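Local coordinates for anopheles Plasmodium-responsive Leucine-rich repeat protein 1B (Anopheles gambiae, PDB 4XGO) that probably takes part in the mosquito's response to Plasmodium and interacts with the leucine-rich repeat protein LRIM1, at residues I90-M100 with T114-N123; D304-F314 with Y333-S344. All coordinates share one frame; numbering follows the deposited sequence.

Overall arrangement
Both contacts belong to the leucine-rich repeat domain of a longer protein, and they come in series along the chain: interaction 1 closes at Asn123, long before interaction 2 opens at Asp304. Their centres lie 59 Å apart, on opposite sides of the chain's centre, with nearest atoms about 42 Å from each other. Interaction 1 joins neighbouring coils of the solenoid, where strand 99-101 runs parallel to strand 123-125. Interaction 2 follows strand 297-299, the last in the row of parallel strands, and pairs helix 307-316 with a three-stranded mixed sheet. One contact therefore illustrates how coils stack, while the other probably caps the solenoid at its C-terminal end.

Interaction 1. Residues I90-M100 with T114-N123; sequences IFHNTPKLTMM and TFQATTALQN. Unlike the reference sequence in segment 90-100: Met100 (reference Leu).
The rings of Phe91 and Phe115 are nearly parallel, their planes 18° apart, but displaced so that they overlap little, with centroids 5.7 Å apart and Phe91 CE2 3.7 Å from Phe115 CE1. Ile90 CG2 sits over one face of Phe91 toward the rim, Thr114 CG2 over the centre of one Phe115 face, and Met100 CE meets the edge of Phe115 in its plane, 4.0 Å from CZ. This is the stacking of successive coils in a leucine-rich repeat solenoid: Phe91 and Phe115, like Leu97 and Leu121, hold matching places 24 residues apart. Leu121 CD1 comes within 4.3 Å of Leu97 CG. Thr118 CG2 touches Phe91 CB, Leu97 CD2 and Thr94 O, while its OG1 bonds back to Phe115 O.

Water also joins the two turns: one molecule bridges Phe91 N and Thr114 O, and a second binds Thr114 O and Ala117 N and reaches Phe91 O only weakly. On the strand side, Thr98 O takes two donors, Gln122 N at 2.9 Å and Asn123 N at 3.0 Å, the latter in the carbonyl plane. The parallel ladder continues with Met100 N to Asn123 O, also 3.0 Å. On the face shared by Met99 and Asn123, the bend of Met99 at chi3 (-70°) brings its CE to 3.7 Å from Asn123 CB.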
# COMPACT_ATOMS: atom_id res chain seq x y z
N ILE A 90 12.56 13.82 -22.16
CA ILE A 90 11.70 12.63 -22.11
C ILE A 90 10.42 12.79 -22.95
O ILE A 90 10.01 11.85 -23.64
CB ILE A 90 11.38 12.23 -20.65
CG1 ILE A 90 10.67 10.87 -20.59
CG2 ILE A 90 10.56 13.30 -19.95
CD1 ILE A 90 11.54 9.71 -21.05
N PHE A 91 9.81 13.98 -22.93
CA PHE A 91 8.59 14.24 -23.71
C PHE A 91 8.78 15.21 -24.88
O PHE A 91 7.82 15.79 -25.39
CB PHE A 91 7.46 14.75 -22.79
CG PHE A 91 7.14 13.82 -21.66
CD1 PHE A 91 6.96 12.45 -21.88
CD2 PHE A 91 7.03 14.29 -20.36
CE1 PHE A 91 6.67 11.59 -20.84
CE2 PHE A 91 6.75 13.43 -19.31
CZ PHE A 91 6.57 12.07 -19.55
N HIS A 92 10.02 15.36 -25.34
CA HIS A 92 10.28 16.32 -26.41
C HIS A 92 9.60 15.94 -27.73
O HIS A 92 9.25 16.82 -28.54
CB HIS A 92 11.79 16.43 -26.63
CG HIS A 92 12.15 17.32 -27.78
ND1 HIS A 92 11.97 18.68 -27.75
CD2 HIS A 92 12.67 17.03 -29.00
CE1 HIS A 92 12.39 19.20 -28.90
NE2 HIS A 92 12.81 18.21 -29.68
N ASN A 93 9.43 14.64 -27.96
CA ASN A 93 8.90 14.15 -29.21
C ASN A 93 7.51 13.53 -29.04
O ASN A 93 7.09 12.73 -29.89
CB ASN A 93 9.87 13.14 -29.82
CG ASN A 93 11.22 13.75 -30.15
OD1 ASN A 93 12.22 13.48 -29.48
ND2 ASN A 93 11.24 14.64 -31.14
N THR A 94 6.81 13.90 -27.96
CA THR A 94 5.45 13.44 -27.73
C THR A 94 4.45 14.60 -27.60
O THR A 94 3.80 14.78 -26.55
CB THR A 94 5.38 12.52 -26.50
OG1 THR A 94 5.83 13.21 -25.33
CG2 THR A 94 6.24 11.28 -26.72
N PRO A 95 4.25 15.36 -28.70
CA PRO A 95 3.44 16.58 -28.62
C PRO A 95 1.94 16.37 -28.49
O PRO A 95 1.22 17.33 -28.18
CB PRO A 95 3.78 17.31 -29.94
CG PRO A 95 4.13 16.21 -30.86
CD PRO A 95 4.86 15.20 -30.03
N LYS A 96 1.48 15.14 -28.74
CA LYS A 96 0.07 14.84 -28.71
C LYS A 96 -0.38 14.38 -27.34
O LYS A 96 -1.54 14.10 -27.17
CB LYS A 96 -0.30 13.76 -29.74
CG LYS A 96 0.22 14.02 -31.15
CD LYS A 96 -0.27 15.34 -31.72
CE LYS A 96 0.24 15.56 -33.14
NZ LYS A 96 -0.03 14.40 -34.03
N LEU A 97 0.54 14.33 -26.36
CA LEU A 97 0.22 13.81 -25.03
C LEU A 97 -0.86 14.64 -24.38
O LEU A 97 -0.68 15.86 -24.23
CB LEU A 97 1.47 13.82 -24.16
CG LEU A 97 1.45 13.05 -22.86
CD1 LEU A 97 1.30 11.55 -23.06
CD2 LEU A 97 2.73 13.36 -22.10
N THR A 98 -1.94 14.00 -23.95
CA THR A 98 -3.04 14.67 -23.26
C THR A 98 -3.22 14.24 -21.80
O THR A 98 -3.79 15.00 -21.02
CB THR A 98 -4.39 14.50 -23.99
OG1 THR A 98 -4.85 13.13 -23.88
CG2 THR A 98 -4.22 14.89 -25.45
N MET A 99 -2.77 13.03 -21.48
CA MET A 99 -2.85 12.49 -20.12
C MET A 99 -1.56 11.78 -19.78
O MET A 99 -1.07 10.92 -20.53
CB MET A 99 -4.00 11.49 -19.97
CG MET A 99 -3.94 10.71 -18.65
SD MET A 99 -5.43 9.75 -18.39
CE MET A 99 -6.64 11.02 -18.08
N MET A 100 -1.00 12.14 -18.63
CA MET A 100 0.21 11.52 -18.15
C MET A 100 0.03 11.22 -16.68
O MET A 100 -0.22 12.15 -15.89
CB MET A 100 1.41 12.44 -18.41
CG MET A 100 2.74 11.72 -18.51
SD MET A 100 3.34 11.11 -16.93
CE MET A 100 3.91 12.60 -16.13
N THR A 114 10.19 20.03 -18.73
CA THR A 114 9.67 18.68 -18.92
C THR A 114 8.48 18.68 -19.89
O THR A 114 8.40 17.83 -20.79
CB THR A 114 9.27 18.06 -17.56
OG1 THR A 114 10.42 18.00 -16.72
CG2 THR A 114 8.72 16.66 -17.73
N PHE A 115 7.59 19.66 -19.73
CA PHE A 115 6.34 19.70 -20.49
C PHE A 115 6.28 20.81 -21.55
O PHE A 115 5.19 21.24 -21.94
CB PHE A 115 5.16 19.79 -19.50
CG PHE A 115 5.06 18.60 -18.59
CD1 PHE A 115 4.70 17.35 -19.09
CD2 PHE A 115 5.31 18.71 -17.22
CE1 PHE A 115 4.61 16.25 -18.26
CE2 PHE A 115 5.22 17.61 -16.39
CZ PHE A 115 4.87 16.38 -16.91
N GLN A 116 7.44 21.24 -22.04
CA GLN A 116 7.50 22.30 -23.06
C GLN A 116 6.79 21.94 -24.35
O GLN A 116 6.07 22.77 -24.91
CB GLN A 116 8.96 22.69 -23.38
CG GLN A 116 9.07 23.56 -24.63
CD GLN A 116 10.42 24.23 -24.79
OE1 GLN A 116 11.47 23.59 -24.60
NE2 GLN A 116 10.41 25.50 -25.17
N ALA A 117 6.97 20.70 -24.82
CA ALA A 117 6.44 20.28 -26.12
C ALA A 117 5.03 19.75 -26.00
O ALA A 117 4.30 19.67 -27.00
CB ALA A 117 7.35 19.23 -26.74
N THR A 118 4.62 19.38 -24.78
CA THR A 118 3.31 18.79 -24.56
C THR A 118 2.25 19.86 -24.34
O THR A 118 1.64 19.96 -23.26
CB THR A 118 3.32 17.80 -23.39
OG1 THR A 118 3.65 18.46 -22.16
CG2 THR A 118 4.34 16.69 -23.67
N THR A 119 1.98 20.61 -25.41
CA THR A 119 1.10 21.77 -25.33
C THR A 119 -0.40 21.42 -25.36
O THR A 119 -1.25 22.32 -25.37
CB THR A 119 1.44 22.81 -26.44
OG1 THR A 119 1.39 22.19 -27.72
CG2 THR A 119 2.83 23.38 -26.20
N ALA A 120 -0.71 20.12 -25.37
CA ALA A 120 -2.09 19.66 -25.26
C ALA A 120 -2.31 18.87 -23.98
O ALA A 120 -3.36 18.23 -23.84
CB ALA A 120 -2.45 18.77 -26.44
N LEU A 121 -1.34 18.89 -23.07
CA LEU A 121 -1.45 18.09 -21.85
C LEU A 121 -2.57 18.64 -20.96
O LEU A 121 -2.50 19.77 -20.47
CB LEU A 121 -0.11 18.08 -21.10
CG LEU A 121 -0.06 17.28 -19.77
CD1 LEU A 121 -0.30 15.81 -20.02
CD2 LEU A 121 1.28 17.47 -19.07
N GLN A 122 -3.61 17.84 -20.73
CA GLN A 122 -4.75 18.31 -19.95
C GLN A 122 -4.89 17.66 -18.59
O GLN A 122 -5.43 18.27 -17.69
CB GLN A 122 -6.06 18.09 -20.70
CG GLN A 122 -6.22 18.95 -21.93
CD GLN A 122 -7.67 19.04 -22.38
OE1 GLN A 122 -8.60 18.72 -21.62
NE2 GLN A 122 -7.86 19.46 -23.61
N ASN A 123 -4.43 16.41 -18.47
CA ASN A 123 -4.64 15.63 -17.26
C ASN A 123 -3.30 15.12 -16.76
O ASN A 123 -2.62 14.38 -17.45
CB ASN A 123 -5.61 14.48 -17.54
CG ASN A 123 -6.96 14.97 -18.04
OD1 ASN A 123 -7.78 15.48 -17.28
ND2 ASN A 123 -7.20 14.82 -19.34
O HOH W 1 10.52 16.52 -21.69
O HOH W 2 8.08 18.40 -23.54
O HOH W 3 -6.58 12.79 -21.79

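Interaction 2. Residues D304-F314 with Y333-S344; sequences DWDCNSLRALF and YHLEHGLCCKES
Residues 305-306 run parallel to strand 339-342 through two backbone bonds, Lys342 N to Trp305 O at 2.9 Å and Cys307 N to Lys342 O at 3.1 Å, after which helix 307-314 departs at 135° to that strand. The disulfide of Cys307 and Cys341, SG to SG 2.0 Å with chi3 of 93°, locks the first turn of the helix to the strand. Beside it Leu310 CD2 reaches Cys341 CB and Leu339 CB, and Leu310 CD1 rests over one face of the Trp305 ring, while Cys340 O lies at the edge of that ring, in its plane. Asp306 caps the helix, its OD2 accepting from Ser309 N.

Taken together, helix, three-stranded sheet and two disulfides, the second from Cys340 to Cys329, fit a cysteine-rich C-terminal cap of a leucine-rich repeat domain.

The polar side centres on Arg311. Its guanidinium grips Glu343 end-on and nearly coplanar: NH2 donates to the syn lone pair of OE1, and NH1 runs straight to OE2 at 3.0 Å. NH1 also bonds Glu336 OE1 at 2.9 Å, here from above a carboxylate plane almost perpendicular to the guanidinium, while NH2 reaches Asn308 OD1. Two carboxylates around one guanidinium should stabilise its positive charge. His334 NE2 donates to Glu343 OE2 on the anti side, giving that oxygen a second donor and helping to fix the carboxylate's rotation. About one helical turn beyond Arg311, the Phe314 ring receives the edge of His337, from the hairpin turn, in an offset edge-to-face pair with His337 ND1 3.3 Å from Phe314 CD2, and Leu339 CD1 meets the edge of the Phe314 ring at CZ, 3.6 Å away.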
# COMPACT_ATOMS: atom_id res chain seq x y z
N ASP A 304 -19.01 25.67 24.45
CA ASP A 304 -19.12 26.20 25.81
C ASP A 304 -20.37 27.06 25.93
O ASP A 304 -20.32 28.22 26.37
CB ASP A 304 -17.88 27.02 26.16
CG ASP A 304 -16.66 26.16 26.33
OD1 ASP A 304 -16.53 25.49 27.38
OD2 ASP A 304 -15.82 26.15 25.41
N TRP A 305 -21.51 26.48 25.57
CA TRP A 305 -22.75 27.25 25.33
C TRP A 305 -23.33 27.92 26.55
O TRP A 305 -23.44 27.33 27.62
CB TRP A 305 -23.87 26.35 24.77
CG TRP A 305 -23.56 25.82 23.44
CD1 TRP A 305 -23.28 24.52 23.11
CD2 TRP A 305 -23.46 26.57 22.24
NE1 TRP A 305 -23.02 24.42 21.77
CE2 TRP A 305 -23.12 25.67 21.21
CE3 TRP A 305 -23.63 27.92 21.92
CZ2 TRP A 305 -22.92 26.08 19.89
CZ3 TRP A 305 -23.44 28.32 20.61
CH2 TRP A 305 -23.12 27.41 19.61
N ASP A 306 -23.77 29.16 26.35
CA ASP A 306 -24.70 29.83 27.25
C ASP A 306 -26.11 29.29 26.94
O ASP A 306 -26.51 29.21 25.77
CB ASP A 306 -24.59 31.33 26.98
CG ASP A 306 -25.66 32.13 27.62
OD1 ASP A 306 -25.52 32.43 28.83
OD2 ASP A 306 -26.61 32.51 26.91
N CYS A 307 -26.83 28.85 27.97
CA CYS A 307 -28.13 28.19 27.75
C CYS A 307 -29.13 29.10 27.03
O CYS A 307 -29.84 28.65 26.15
CB CYS A 307 -28.74 27.70 29.07
SG CYS A 307 -27.87 26.31 29.82
N ASN A 308 -29.17 30.37 27.40
CA ASN A 308 -30.12 31.30 26.77
C ASN A 308 -29.86 31.44 25.27
O ASN A 308 -30.79 31.42 24.47
CB ASN A 308 -30.08 32.66 27.48
CG ASN A 308 -30.72 32.62 28.86
OD1 ASN A 308 -31.67 31.85 29.09
ND2 ASN A 308 -30.20 33.42 29.79
N SER A 309 -28.60 31.51 24.88
CA SER A 309 -28.24 31.59 23.46
C SER A 309 -28.57 30.30 22.73
O SER A 309 -29.14 30.32 21.63
CB SER A 309 -26.74 31.88 23.32
OG SER A 309 -26.42 32.17 21.97
N LEU A 310 -28.19 29.18 23.32
CA LEU A 310 -28.49 27.88 22.75
C LEU A 310 -30.00 27.67 22.60
O LEU A 310 -30.47 27.22 21.55
CB LEU A 310 -27.90 26.78 23.64
CG LEU A 310 -27.99 25.34 23.18
CD1 LEU A 310 -27.23 25.16 21.88
CD2 LEU A 310 -27.42 24.44 24.26
N ARG A 311 -30.75 28.00 23.64
CA ARG A 311 -32.22 27.88 23.60
C ARG A 311 -32.84 28.80 22.55
O ARG A 311 -33.79 28.41 21.88
CB ARG A 311 -32.84 28.16 24.96
CG ARG A 311 -32.71 27.00 25.92
CD ARG A 311 -33.61 27.21 27.12
NE ARG A 311 -33.14 28.27 28.00
CZ ARG A 311 -32.50 28.09 29.15
NH1 ARG A 311 -32.23 26.86 29.60
NH2 ARG A 311 -32.13 29.14 29.87
N ALA A 312 -32.30 30.01 22.42
CA ALA A 312 -32.72 30.93 21.35
C ALA A 312 -32.43 30.35 19.97
O ALA A 312 -33.16 30.59 19.01
CB ALA A 312 -32.04 32.28 21.50
N LEU A 313 -31.34 29.58 19.86
CA LEU A 313 -30.96 28.92 18.62
C LEU A 313 -31.97 27.84 18.21
O LEU A 313 -32.32 27.72 17.03
CB LEU A 313 -29.56 28.30 18.77
CG LEU A 313 -28.63 28.27 17.57
CD1 LEU A 313 -28.41 29.66 16.99
CD2 LEU A 313 -27.30 27.66 18.00
N PHE A 314 -32.44 27.04 19.18
CA PHE A 314 -33.43 25.99 18.88
C PHE A 314 -34.78 26.59 18.50
O PHE A 314 -35.47 26.04 17.64
CB PHE A 314 -33.65 25.04 20.07
CG PHE A 314 -32.42 24.30 20.52
CD1 PHE A 314 -31.52 23.76 19.61
CD2 PHE A 314 -32.17 24.12 21.88
CE1 PHE A 314 -30.40 23.08 20.04
CE2 PHE A 314 -31.05 23.43 22.32
CZ PHE A 314 -30.17 22.91 21.40
N TYR A 333 -22.47 22.75 33.90
CA TYR A 333 -23.17 22.65 32.62
C TYR A 333 -24.14 21.48 32.70
O TYR A 333 -23.90 20.51 33.43
CB TYR A 333 -22.20 22.43 31.46
CG TYR A 333 -21.42 23.68 31.07
CD1 TYR A 333 -20.46 24.22 31.94
CD2 TYR A 333 -21.61 24.30 29.84
CE1 TYR A 333 -19.74 25.36 31.59
CE2 TYR A 333 -20.91 25.44 29.49
CZ TYR A 333 -19.97 25.95 30.36
OH TYR A 333 -19.26 27.09 30.03
N HIS A 334 -25.23 21.59 31.96
CA HIS A 334 -26.24 20.55 31.90
C HIS A 334 -26.75 20.42 30.49
O HIS A 334 -26.63 21.34 29.68
CB HIS A 334 -27.40 20.88 32.85
CG HIS A 334 -28.28 21.99 32.37
ND1 HIS A 334 -29.33 21.79 31.50
CD2 HIS A 334 -28.27 23.32 32.64
CE1 HIS A 334 -29.94 22.94 31.26
NE2 HIS A 334 -29.31 23.89 31.94
N LEU A 335 -27.33 19.27 30.19
CA LEU A 335 -27.82 19.03 28.84
C LEU A 335 -29.14 19.76 28.59
O LEU A 335 -30.04 19.75 29.43
CB LEU A 335 -28.01 17.54 28.58
CG LEU A 335 -26.75 16.68 28.61
CD1 LEU A 335 -27.10 15.22 28.81
CD2 LEU A 335 -25.96 16.85 27.32
N GLU A 336 -29.20 20.39 27.43
CA GLU A 336 -30.36 21.08 26.93
C GLU A 336 -30.56 20.61 25.49
O GLU A 336 -29.72 20.86 24.64
CB GLU A 336 -30.06 22.57 26.98
CG GLU A 336 -31.15 23.45 26.39
CD GLU A 336 -32.29 23.63 27.34
OE1 GLU A 336 -32.10 24.27 28.39
OE2 GLU A 336 -33.38 23.13 27.00
N HIS A 337 -31.65 19.88 25.22
CA HIS A 337 -31.81 19.18 23.94
C HIS A 337 -30.54 18.44 23.50
O HIS A 337 -30.13 18.50 22.33
CB HIS A 337 -32.29 20.12 22.84
CG HIS A 337 -33.67 20.66 23.09
ND1 HIS A 337 -33.90 21.92 23.60
CD2 HIS A 337 -34.89 20.10 22.91
CE1 HIS A 337 -35.20 22.12 23.72
NE2 HIS A 337 -35.83 21.03 23.31
N GLY A 338 -29.93 17.74 24.45
CA GLY A 338 -28.76 16.94 24.16
C GLY A 338 -27.43 17.67 24.08
O GLY A 338 -26.41 17.04 23.80
N LEU A 339 -27.42 18.97 24.34
CA LEU A 339 -26.19 19.79 24.23
C LEU A 339 -25.89 20.50 25.55
O LEU A 339 -26.80 21.05 26.19
CB LEU A 339 -26.36 20.82 23.11
CG LEU A 339 -26.38 20.21 21.71
CD1 LEU A 339 -27.11 21.13 20.75
CD2 LEU A 339 -24.97 19.91 21.21
N CYS A 340 -24.62 20.53 25.95
CA CYS A 340 -24.25 21.11 27.24
C CYS A 340 -24.35 22.63 27.23
O CYS A 340 -23.92 23.27 26.28
CB CYS A 340 -22.82 20.75 27.63
SG CYS A 340 -22.62 18.98 27.85
N CYS A 341 -24.88 23.19 28.31
CA CYS A 341 -24.88 24.63 28.45
C CYS A 341 -24.93 25.04 29.90
O CYS A 341 -25.38 24.27 30.76
CB CYS A 341 -26.04 25.26 27.67
SG CYS A 341 -27.68 24.90 28.37
N LYS A 342 -24.46 26.25 30.16
CA LYS A 342 -24.43 26.81 31.51
C LYS A 342 -25.42 27.95 31.61
O LYS A 342 -25.48 28.80 30.72
CB LYS A 342 -23.02 27.31 31.81
CG LYS A 342 -22.80 27.90 33.19
CD LYS A 342 -21.37 28.37 33.33
CE LYS A 342 -21.07 28.91 34.71
NZ LYS A 342 -19.82 29.72 34.66
N GLU A 343 -26.19 27.97 32.70
CA GLU A 343 -27.19 29.00 32.91
C GLU A 343 -26.50 30.27 33.40
O GLU A 343 -25.47 30.20 34.06
CB GLU A 343 -28.23 28.53 33.94
CG GLU A 343 -28.98 27.26 33.55
CD GLU A 343 -30.07 27.49 32.52
OE1 GLU A 343 -30.24 28.63 32.05
OE2 GLU A 343 -30.76 26.52 32.16
N SER A 344 -27.06 31.43 33.06
CA SER A 344 -26.53 32.71 33.54
C SER A 344 -27.08 33.01 34.93
O SER A 344 -26.39 32.84 35.93
CB SER A 344 -26.91 33.83 32.58
OG SER A 344 -28.30 33.84 32.36
O HOH W 4 -20.36 29.15 28.93
O HOH W 5 -21.27 23.54 25.86
O HOH W 6 -27.92 31.52 29.84